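Local coordinates for protein putative transcriptional regulator (PDB 1YYV) that is of unknown function but, as an HxlR-family winged helix-turn-helix protein, probably binds DNA and regulates transcription, at residues W36-L41 and S69-L73; D76-R81 and Y93-G99. All coordinates share one frame; numbering follows the deposited sequence.

Contact 1: residues W36-L41 and S69-L73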
ATOM      1  N   TRP A  36      -4.657   8.199   3.458  1.00 50.02           N
ATOM      2  CA  TRP A  36      -5.218   9.262   2.630  1.00 49.04           C
ATOM      3  C   TRP A  36      -4.830   9.137   1.163  1.00 48.18           C
ATOM      4  O   TRP A  36      -5.640   9.448   0.295  1.00 48.01           O
ATOM      5  CB  TRP A  36      -4.916  10.651   3.211  1.00 49.51           C
ATOM      6  CG  TRP A  36      -5.220  10.719   4.719  1.00 50.40           C
ATOM      7  CD1 TRP A  36      -4.350  11.082   5.721  1.00 48.94           C
ATOM      8  CD2 TRP A  36      -6.462  10.375   5.374  1.00 49.88           C
ATOM      9  NE1 TRP A  36      -4.976  10.999   6.935  1.00 49.77           N
ATOM     10  CE2 TRP A  36      -6.269  10.568   6.759  1.00 50.64           C
ATOM     11  CE3 TRP A  36      -7.722   9.933   4.920  1.00 50.51           C
ATOM     12  CZ2 TRP A  36      -7.290  10.331   7.707  1.00 49.81           C
ATOM     13  CZ3 TRP A  36      -8.738   9.707   5.857  1.00 49.36           C
ATOM     14  CH2 TRP A  36      -8.507   9.897   7.235  1.00 49.36           C
ATOM     15  N   GLY A  37      -3.632   8.617   0.871  1.00 46.77           N
ATOM     16  CA  GLY A  37      -3.218   8.425  -0.533  1.00 44.62           C
ATOM     17  C   GLY A  37      -4.105   7.463  -1.294  1.00 43.89           C
ATOM     18  O   GLY A  37      -4.432   7.703  -2.463  1.00 43.68           O
ATOM     19  N   VAL A  38      -4.504   6.373  -0.640  1.00 43.36           N
ATOM     20  CA  VAL A  38      -5.380   5.381  -1.250  1.00 43.89           C
ATOM     21  C   VAL A  38      -6.744   6.009  -1.612  1.00 44.11           C
ATOM     22  O   VAL A  38      -7.303   5.751  -2.662  1.00 45.27           O
ATOM     23  CB  VAL A  38      -5.667   4.159  -0.305  1.00 44.57           C
ATOM     24  CG1 VAL A  38      -6.706   3.212  -0.945  1.00 44.35           C
ATOM     25  CG2 VAL A  38      -4.405   3.359   0.020  1.00 43.44           C
ATOM     26  N   LEU A  39      -7.285   6.796  -0.703  1.00 43.71           N
ATOM     27  CA  LEU A  39      -8.608   7.342  -0.835  1.00 43.45           C
ATOM     28  C   LEU A  39      -8.599   8.395  -1.915  1.00 42.92           C
ATOM     29  O   LEU A  39      -9.497   8.421  -2.737  1.00 43.22           O
ATOM     30  CB  LEU A  39      -9.072   7.944   0.503  1.00 44.02           C
ATOM     31  CG  LEU A  39      -9.187   6.969   1.679  1.00 43.62           C
ATOM     32  CD1 LEU A  39      -9.841   7.664   2.880  1.00 44.34           C
ATOM     33  CD2 LEU A  39      -9.983   5.737   1.236  1.00 44.43           C
ATOM     34  N   ILE A  40      -7.573   9.245  -1.924  1.00 42.74           N
ATOM     35  CA  ILE A  40      -7.372  10.176  -3.030  1.00 42.81           C
ATOM     36  C   ILE A  40      -7.312   9.464  -4.371  1.00 42.94           C
ATOM     37  O   ILE A  40      -8.007   9.846  -5.308  1.00 45.26           O
ATOM     38  CB  ILE A  40      -6.100  11.036  -2.861  1.00 43.08           C
ATOM     39  CG1 ILE A  40      -6.222  11.932  -1.626  1.00 41.03           C
ATOM     40  CG2 ILE A  40      -5.796  11.801  -4.193  1.00 39.10           C
ATOM     41  CD1 ILE A  40      -4.917  12.464  -1.145  1.00 38.73           C
ATOM     42  N   LEU A  41      -6.506   8.424  -4.467  1.00 42.85           N
ATOM     43  CA  LEU A  41      -6.335   7.717  -5.730  1.00 42.59           C
ATOM     44  C   LEU A  41      -7.569   6.962  -6.199  1.00 42.93           C
ATOM     45  O   LEU A  41      -7.780   6.803  -7.409  1.00 43.15           O
ATOM     46  CB  LEU A  41      -5.130   6.767  -5.661  1.00 41.83           C
ATOM     47  CG  LEU A  41      -3.768   7.449  -5.668  1.00 40.72           C
ATOM     48  CD1 LEU A  41      -2.694   6.422  -5.463  1.00 39.09           C
ATOM     49  CD2 LEU A  41      -3.474   8.291  -6.965  1.00 37.92           C
ATOM     50  N   SER A  69      -0.673  14.713   1.660  1.00 40.14           N
ATOM     51  CA  SER A  69      -0.822  13.633   0.654  1.00 40.82           C
ATOM     52  C   SER A  69      -0.941  14.151  -0.764  1.00 40.42           C
ATOM     53  O   SER A  69      -0.282  13.643  -1.675  1.00 40.55           O
ATOM     54  CB  SER A  69      -2.010  12.684   0.928  1.00 40.44           C
ATOM     55  OG  SER A  69      -2.237  12.533   2.314  1.00 44.69           O
ATOM     56  N   LEU A  70      -1.767  15.173  -0.963  1.00 40.14           N
ATOM     57  CA  LEU A  70      -1.999  15.691  -2.308  1.00 38.69           C
ATOM     58  C   LEU A  70      -0.702  16.173  -2.887  1.00 39.44           C
ATOM     59  O   LEU A  70      -0.423  15.959  -4.070  1.00 40.33           O
ATOM     60  CB  LEU A  70      -3.046  16.830  -2.299  1.00 38.47           C
ATOM     61  CG  LEU A  70      -4.508  16.361  -2.274  1.00 35.08           C
ATOM     62  CD1 LEU A  70      -5.401  17.478  -1.862  1.00 31.62           C
ATOM     63  CD2 LEU A  70      -4.913  15.790  -3.655  1.00 31.19           C
ATOM     64  N   GLN A  71       0.087  16.839  -2.057  1.00 40.17           N
ATOM     65  CA  GLN A  71       1.404  17.294  -2.466  1.00 41.58           C
ATOM     66  C   GLN A  71       2.439  16.180  -2.803  1.00 40.98           C
ATOM     67  O   GLN A  71       3.154  16.292  -3.799  1.00 40.31           O
ATOM     68  CB  GLN A  71       2.001  18.228  -1.413  1.00 41.94           C
ATOM     69  CG  GLN A  71       3.435  18.621  -1.782  1.00 47.17           C
ATOM     70  CD  GLN A  71       3.735  20.031  -1.422  1.00 56.35           C
ATOM     71  OE1 GLN A  71       4.275  20.307  -0.336  1.00 58.70           O
ATOM     72  NE2 GLN A  71       3.356  20.970  -2.314  1.00 59.25           N
ATOM     73  N   ALA A  72       2.534  15.153  -1.959  1.00 40.70           N
ATOM     74  CA  ALA A  72       3.415  14.010  -2.232  1.00 41.28           C
ATOM     75  C   ALA A  72       3.006  13.286  -3.525  1.00 41.89           C
ATOM     76  O   ALA A  72       3.855  12.885  -4.308  1.00 42.43           O
ATOM     77  CB  ALA A  72       3.473  13.038  -1.030  1.00 40.68           C
ATOM     78  N   LEU A  73       1.707  13.162  -3.766  1.00 42.83           N
ATOM     79  CA  LEU A  73       1.211  12.518  -4.976  1.00 43.00           C
ATOM     80  C   LEU A  73       1.425  13.344  -6.228  1.00 44.42           C
ATOM     81  O   LEU A  73       1.663  12.778  -7.299  1.00 44.44           O
ATOM     82  CB  LEU A  73      -0.267  12.121  -4.829  1.00 42.06           C
ATOM     83  CG  LEU A  73      -0.622  11.036  -3.785  1.00 40.80           C
ATOM     84  CD1 LEU A  73      -2.158  10.860  -3.600  1.00 37.97           C
ATOM     85  CD2 LEU A  73       0.007   9.694  -4.147  1.00 38.97           C
TER
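Ile40 and Leu73 meet at the centre of this helix pair, and apolar packing does nearly all of the work. Ile40 uses both of its branches. CG2 lies 3.8 Å from CD1 of Leu73, while the longer arm, with CG1 anti to the carbonyl carbon (chi1 -64°) and then extended, carries CD1 across to the neighbouring turn, where it sits 3.6 Å from CB of Ser69 and 4.1 Å from CG of Leu70. One methyl of Leu73, CD1, is shared: besides Ile40 it approaches CG of Leu41 at 4.3 Å and the carbonyl oxygen of Gly37.

Close backbone approach is the second component. Gly37 and Ser69 have the nearest CA atoms, 5.9 Å apart, although the axes of the two segments come no nearer than 9.9 Å and cross at -72°.

Polar chemistry takes no part across the interface. OG of Ser69 lies 3.4 Å from CB of Trp36, a van der Waals contact, and is hydrogen-bonded to the carbonyl oxygen of Met65, the residue just before helix 66-76. The Trp36 ring packs on Val61 of its own chain and on Arg26 of the second subunit.

Helices 35-43 and 66-76, steeply crossed and joined through an apolar centre, are characteristic of the helical core of a winged helix-turn-helix domain, here of the HxlR family.

Contact 2: residues D76-R81 and Y93-G99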
ATOM      1  N   ASP A  76       5.180  13.223  -7.172  1.00 48.98           N
ATOM      2  CA  ASP A  76       5.448  11.897  -7.728  1.00 47.97           C
ATOM      3  C   ASP A  76       4.997  11.816  -9.192  1.00 46.79           C
ATOM      4  O   ASP A  76       5.514  11.032  -9.952  1.00 46.95           O
ATOM      5  CB  ASP A  76       4.771  10.804  -6.891  1.00 48.13           C
ATOM      6  CG  ASP A  76       5.537  10.493  -5.576  1.00 51.16           C
ATOM      7  OD1 ASP A  76       6.663  11.008  -5.393  1.00 52.90           O
ATOM      8  OD2 ASP A  76       5.007   9.741  -4.710  1.00 52.92           O
ATOM      9  N   GLY A  77       4.044  12.652  -9.594  1.00 45.45           N
ATOM     10  CA  GLY A  77       3.641  12.706 -10.996  1.00 43.07           C
ATOM     11  C   GLY A  77       2.292  12.065 -11.256  1.00 42.23           C
ATOM     12  O   GLY A  77       1.960  11.750 -12.421  1.00 41.63           O
ATOM     13  N   PHE A  78       1.510  11.881 -10.185  1.00 40.64           N
ATOM     14  CA  PHE A  78       0.259  11.159 -10.279  1.00 40.47           C
ATOM     15  C   PHE A  78      -0.943  12.100 -10.417  1.00 42.09           C
ATOM     16  O   PHE A  78      -2.037  11.658 -10.811  1.00 42.91           O
ATOM     17  CB  PHE A  78       0.059  10.231  -9.065  1.00 39.57           C
ATOM     18  CG  PHE A  78       1.184   9.232  -8.846  1.00 38.60           C
ATOM     19  CD1 PHE A  78       1.740   8.513  -9.921  1.00 39.11           C
ATOM     20  CD2 PHE A  78       1.662   8.988  -7.570  1.00 36.82           C
ATOM     21  CE1 PHE A  78       2.747   7.588  -9.720  1.00 37.62           C
ATOM     22  CE2 PHE A  78       2.666   8.057  -7.353  1.00 35.49           C
ATOM     23  CZ  PHE A  78       3.218   7.362  -8.425  1.00 37.61           C
ATOM     24  N   LEU A  79      -0.771  13.374 -10.057  1.00 42.49           N
ATOM     25  CA  LEU A  79      -1.900  14.310 -10.103  1.00 43.92           C
ATOM     26  C   LEU A  79      -1.600  15.562 -10.891  1.00 44.33           C
ATOM     27  O   LEU A  79      -0.474  16.067 -10.892  1.00 43.29           O
ATOM     28  CB  LEU A  79      -2.393  14.742  -8.710  1.00 43.67           C
ATOM     29  CG  LEU A  79      -2.520  13.721  -7.604  1.00 43.91           C
ATOM     30  CD1 LEU A  79      -2.843  14.433  -6.338  1.00 41.26           C
ATOM     31  CD2 LEU A  79      -3.546  12.608  -7.919  1.00 45.72           C
ATOM     32  N   ASN A  80      -2.635  16.023 -11.578  1.00 45.66           N
ATOM     33  CA  ASN A  80      -2.709  17.412 -12.049  1.00 47.95           C
ATOM     34  C   ASN A  80      -3.376  18.297 -11.004  1.00 48.51           C
ATOM     35  O   ASN A  80      -4.419  17.949 -10.452  1.00 47.94           O
ATOM     36  CB  ASN A  80      -3.402  17.483 -13.402  1.00 47.10           C
ATOM     37  CG  ASN A  80      -2.561  16.851 -14.480  1.00 49.63           C
ATOM     38  OD1 ASN A  80      -3.040  16.000 -15.237  1.00 52.95           O
ATOM     39  ND2 ASN A  80      -1.263  17.228 -14.531  1.00 47.29           N
ATOM     40  N   ARG A  81      -2.716  19.405 -10.686  1.00 50.39           N
ATOM     41  CA  ARG A  81      -3.312  20.392  -9.815  1.00 52.75           C
ATOM     42  C   ARG A  81      -3.539  21.742 -10.514  1.00 53.99           C
ATOM     43  O   ARG A  81      -2.587  22.415 -10.940  1.00 54.21           O
ATOM     44  CB  ARG A  81      -2.493  20.566  -8.542  1.00 52.85           C
ATOM     45  CG  ARG A  81      -3.069  21.653  -7.636  1.00 54.96           C
ATOM     46  CD  ARG A  81      -2.052  22.095  -6.644  1.00 59.13           C
ATOM     47  NE  ARG A  81      -0.911  22.667  -7.341  1.00 65.68           N
ATOM     48  CZ  ARG A  81       0.085  23.323  -6.747  1.00 70.74           C
ATOM     49  NH1 ARG A  81       0.092  23.505  -5.415  1.00 71.15           N
ATOM     50  NH2 ARG A  81       1.076  23.807  -7.494  1.00 71.16           N
ATOM     51  N   TYR A  93      -8.075  18.749  -8.639  1.00 42.85           N
ATOM     52  CA  TYR A  93      -7.159  17.599  -8.777  1.00 41.31           C
ATOM     53  C   TYR A  93      -7.728  16.559  -9.708  1.00 41.19           C
ATOM     54  O   TYR A  93      -8.882  16.185  -9.598  1.00 40.83           O
ATOM     55  CB  TYR A  93      -6.915  16.930  -7.394  1.00 41.08           C
ATOM     56  CG  TYR A  93      -6.280  17.879  -6.416  1.00 39.59           C
ATOM     57  CD1 TYR A  93      -4.905  18.096  -6.435  1.00 42.18           C
ATOM     58  CD2 TYR A  93      -7.049  18.619  -5.539  1.00 39.08           C
ATOM     59  CE1 TYR A  93      -4.313  19.013  -5.576  1.00 41.75           C
ATOM     60  CE2 TYR A  93      -6.470  19.537  -4.668  1.00 40.26           C
ATOM     61  CZ  TYR A  93      -5.100  19.725  -4.696  1.00 40.94           C
ATOM     62  OH  TYR A  93      -4.488  20.612  -3.845  1.00 39.87           O
ATOM     63  N   SER A  94      -6.893  16.059 -10.606  1.00 41.83           N
ATOM     64  CA  SER A  94      -7.208  14.858 -11.357  1.00 42.80           C
ATOM     65  C   SER A  94      -5.932  14.018 -11.521  1.00 43.35           C
ATOM     66  O   SER A  94      -4.819  14.493 -11.228  1.00 43.32           O
ATOM     67  CB  SER A  94      -7.781  15.210 -12.733  1.00 43.04           C
ATOM     68  OG  SER A  94      -6.900  16.093 -13.417  1.00 43.22           O
ATOM     69  N   LEU A  95      -6.113  12.797 -12.024  1.00 43.03           N
ATOM     70  CA  LEU A  95      -5.020  11.880 -12.308  1.00 43.46           C
ATOM     71  C   LEU A  95      -4.357  12.147 -13.656  1.00 43.66           C
ATOM     72  O   LEU A  95      -5.026  12.390 -14.659  1.00 43.50           O
ATOM     73  CB  LEU A  95      -5.505  10.421 -12.310  1.00 43.00           C
ATOM     74  CG  LEU A  95      -6.165   9.874 -11.061  1.00 42.15           C
ATOM     75  CD1 LEU A  95      -6.935   8.666 -11.442  1.00 41.83           C
ATOM     76  CD2 LEU A  95      -5.141   9.572  -9.964  1.00 41.09           C
ATOM     77  N   THR A  96      -3.037  12.078 -13.650  1.00 44.14           N
ATOM     78  CA  THR A  96      -2.262  12.022 -14.858  1.00 44.96           C
ATOM     79  C   THR A  96      -2.397  10.600 -15.439  1.00 46.17           C
ATOM     80  O   THR A  96      -2.922   9.696 -14.755  1.00 47.08           O
ATOM     81  CB  THR A  96      -0.801  12.363 -14.541  1.00 44.73           C
ATOM     82  OG1 THR A  96      -0.264  11.349 -13.679  1.00 44.59           O
ATOM     83  CG2 THR A  96      -0.708  13.748 -13.855  1.00 43.33           C
ATOM     84  N   PRO A  97      -1.972  10.389 -16.705  1.00 46.34           N
ATOM     85  CA  PRO A  97      -1.851   8.990 -17.202  1.00 46.31           C
ATOM     86  C   PRO A  97      -1.031   8.068 -16.305  1.00 45.68           C
ATOM     87  O   PRO A  97      -1.434   6.931 -16.062  1.00 46.52           O
ATOM     88  CB  PRO A  97      -1.171   9.153 -18.574  1.00 46.10           C
ATOM     89  CG  PRO A  97      -1.642  10.524 -19.017  1.00 46.14           C
ATOM     90  CD  PRO A  97      -1.624  11.372 -17.750  1.00 46.02           C
ATOM     91  N   LEU A  98       0.112   8.542 -15.810  1.00 44.97           N
ATOM     92  CA  LEU A  98       0.891   7.777 -14.820  1.00 43.00           C
ATOM     93  C   LEU A  98       0.081   7.490 -13.543  1.00 42.65           C
ATOM     94  O   LEU A  98       0.146   6.388 -12.957  1.00 43.31           O
ATOM     95  CB  LEU A  98       2.215   8.500 -14.490  1.00 42.93           C
ATOM     96  CG  LEU A  98       3.274   7.660 -13.755  1.00 42.09           C
ATOM     97  CD1 LEU A  98       3.855   6.565 -14.687  1.00 38.44           C
ATOM     98  CD2 LEU A  98       4.386   8.532 -13.164  1.00 41.37           C
ATOM     99  N   GLY A  99      -0.677   8.478 -13.103  1.00 42.38           N
ATOM    100  CA  GLY A  99      -1.516   8.339 -11.922  1.00 42.85           C
ATOM    101  C   GLY A  99      -2.689   7.400 -12.085  1.00 43.58           C
ATOM    102  O   GLY A  99      -3.114   6.785 -11.116  1.00 44.04           O
TER
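Thr96 reaches across to Gly77, its hydroxyl donating to the glycine carbonyl with OG1 2.6 Å from O and only 16° from the carbonyl plane. The torsion behind this places OG1 between the backbone N and the carbonyl carbon, where it also accepts from N of Gly99 and so caps helix 97-103. The threonine's other branch turns to the strand: CG2 packs 3.5 Å from OD1 of Asn80, against the amide group. Next along, N of Thr96 donates to O of Phe78 at 3.0 Å from well above the carbonyl plane, 55° out of it.

Leu98 and Phe78 meet obliquely, CD2 lying 3.9 Å from ring atom CE1, while CA of Gly99 approaches the same ring. CA of Gly99 also makes a CA-H...O contact with O of Phe78, at 3.5 Å.

At the other end, Arg81 and Tyr93 lie side by side and point the same way, with CG of Arg81 3.6 Å from CE1 of the ring; the guanidinium plane is turned 41° from the ring plane. Between these ends, Asn80 and Ser94 form an antiparallel hydrogen-bonded pair: N of Asn80 donates to O of Ser94 at 2.7 Å, and N of Ser94 returns a bond to O of Asn80.

Gly77 ends helix 66-76 in a Schellman motif, and after Phe78 the chain enters strand 79-84, the first strand of the hairpin that forms the wing. Strand 90-95 lies between it and strand 49-50, and Leu79 packs on Leu73 of helix 66-76, while Phe78 reaches Val28 and Val32 of helix 25-33 and Trp112 of the second subunit.

How the contacts relate
Contact 1 is core and contact 2 only partly buried, an illustration of how chemistry follows place in a fold. Near the centre of the chain, two helices meet mainly through apolar side chains, with no hydrogen bond between them; at the base of the wing, about 10 Å away between centres, strand hydrogen bonds and the Thr96 hydroxyl join the segments, alongside apolar packing, and exposed Asn80 and Arg81 lie at the margin. Helix 66-76 serves both: it supplies one side of contact 1 and leads into contact 2, with O of Leu73 probably accepting from N of Phe78. Leu70 packs on Tyr93 and Leu79, and Leu41 on Leu95, making the two apolar layers continuous. Both contacts also touch the second subunit.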